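Local coordinates for probable enoyl-CoA hydratase/isomerase (Pseudomonas aeruginosa PAO1, PDB 5WYD), which probably acts as a crotonase-family enoyl-CoA hydratase/isomerase, a hydro-lyase linked to synthesis of diffusible signal factor, at residues Asn117-Gly122 against Gln139-Leu144. The protein carries 1 engineered substitution. Numbering follows the deposited sequence.
Sequences NGYAMG and QAQMAL
Ala143 O receives the N-H of Gly122 at 3.1 Å, with an N-H...O angle of 155° and the donor in the carbonyl plane. Three backbone bonds join 117-122 to 139-144, which run parallel, and only this one is not weak: Ala120 N lies 3.3 Å from Gln141 O, and Ala143 N lies 3.4 Å from Ala120 O. Two CA-H...O contacts add to them, the shorter from Met142 CA to Ala120 O at 3.0 Å.

The Ala120-Met142 face is buried: Ala120 CB meets Met142 CG at 3.8 Å, and Leu125 and Ile116 cover Met142. Ala140 CB against Gly118 O, at 3.3 Å, is a tight point. At the buried far end, Leu144 CD2 reaches Gly122 O.

The Tyr119-Gln141 side is looser and partly exposed. Ring and amide run side by side with planes 82° apart, yet the closest approach, Tyr119 CE2 to Gln141 OE1, is 3.9 Å. Across the Met121-Ala143 face, the Met121 chain bends at chi3 (65°), setting CE 4.0 Å from Ala143 CB, beside Arg179. Tyr119 also meets Phe73 and lies near the bound pentanedial.

Gly122 is the N-cap of helix 123-130, whose start, by crotonase precedent, probably supplies one oxyanion-hole N-H. The contact's one well-formed backbone bond thus sits at the strand-to-helix junction, consistent with holding this N-cap residue in place.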
# COMPACT_ATOMS: atom_id res chain seq x y z
N ASN A 117 34.49 -7.49 11.07
CA ASN A 117 35.92 -7.60 11.24
C ASN A 117 36.61 -8.17 10.02
O ASN A 117 37.84 -8.13 9.96
CB ASN A 117 36.25 -8.41 12.51
CG ASN A 117 35.65 -9.80 12.49
OD1 ASN A 117 34.78 -10.11 11.69
ND2 ASN A 117 36.15 -10.66 13.37
N GLY A 118 35.87 -8.66 9.04
CA GLY A 118 36.46 -9.28 7.87
C GLY A 118 35.65 -9.07 6.60
O GLY A 118 34.75 -8.23 6.55
N TYR A 119 36.01 -9.83 5.54
CA TYR A 119 35.24 -9.74 4.30
C TYR A 119 33.81 -10.12 4.58
O TYR A 119 33.55 -11.18 5.16
CB TYR A 119 35.74 -10.68 3.20
CG TYR A 119 37.01 -10.28 2.60
CD1 TYR A 119 38.16 -10.41 3.31
CD2 TYR A 119 37.08 -9.78 1.32
CE1 TYR A 119 39.33 -10.05 2.80
CE2 TYR A 119 38.28 -9.42 0.79
CZ TYR A 119 39.41 -9.57 1.55
OH TYR A 119 40.64 -9.20 1.06
N ALA A 120 32.89 -9.27 4.15
CA ALA A 120 31.46 -9.54 4.22
C ALA A 120 30.94 -9.49 2.80
O ALA A 120 30.76 -8.41 2.22
CB ALA A 120 30.75 -8.52 5.10
N MET A 121 30.61 -10.65 2.26
CA MET A 121 30.12 -10.67 0.90
C MET A 121 28.98 -11.67 0.82
O MET A 121 28.85 -12.56 1.65
CB MET A 121 31.25 -10.97 -0.10
CG MET A 121 32.43 -9.97 0.01
SD MET A 121 33.76 -10.33 -1.14
CE MET A 121 32.92 -10.02 -2.68
N GLY A 122 28.12 -11.44 -0.16
CA GLY A 122 26.95 -12.27 -0.38
C GLY A 122 26.05 -12.33 0.84
O GLY A 122 25.62 -11.30 1.38
N GLN A 139 39.50 -2.14 6.78
CA GLN A 139 39.95 -3.03 5.71
C GLN A 139 38.82 -3.80 5.05
O GLN A 139 38.96 -4.21 3.89
CB GLN A 139 40.97 -4.00 6.26
CG GLN A 139 40.45 -5.08 7.20
CD GLN A 139 40.19 -4.55 8.57
OE1 GLN A 139 40.26 -3.35 8.81
NE2 GLN A 139 39.94 -5.44 9.50
N ALA A 140 37.75 -4.07 5.77
CA ALA A 140 36.70 -4.93 5.24
C ALA A 140 36.13 -4.38 3.95
O ALA A 140 36.02 -3.17 3.75
CB ALA A 140 35.59 -5.09 6.29
N GLN A 141 35.84 -5.30 3.03
CA GLN A 141 35.21 -5.01 1.75
C GLN A 141 33.92 -5.79 1.68
O GLN A 141 33.89 -7.00 1.96
CB GLN A 141 36.10 -5.35 0.57
CG GLN A 141 37.31 -4.47 0.41
CD GLN A 141 38.17 -4.93 -0.73
OE1 GLN A 141 38.06 -6.07 -1.16
NE2 GLN A 141 39.00 -4.03 -1.25
N MET A 142 32.86 -5.10 1.29
CA MET A 142 31.52 -5.68 1.23
C MET A 142 30.93 -5.53 -0.16
O MET A 142 30.89 -4.43 -0.71
CB MET A 142 30.62 -5.01 2.24
CG MET A 142 31.19 -5.03 3.61
SD MET A 142 30.73 -3.52 4.41
CE MET A 142 31.72 -2.33 3.49
N ALA A 143 30.45 -6.64 -0.70
CA ALA A 143 29.83 -6.61 -2.00
C ALA A 143 28.90 -7.79 -2.12
O ALA A 143 28.86 -8.67 -1.26
CB ALA A 143 30.85 -6.63 -3.13
N LEU A 144 28.06 -7.71 -3.13
CA LEU A 144 27.24 -8.85 -3.50
C LEU A 144 27.75 -9.43 -4.81
O LEU A 144 27.53 -8.83 -5.88
CB LEU A 144 25.77 -8.45 -3.61
CG LEU A 144 25.17 -7.94 -2.30
CD1 LEU A 144 23.72 -7.57 -2.48
CD2 LEU A 144 25.33 -8.94 -1.15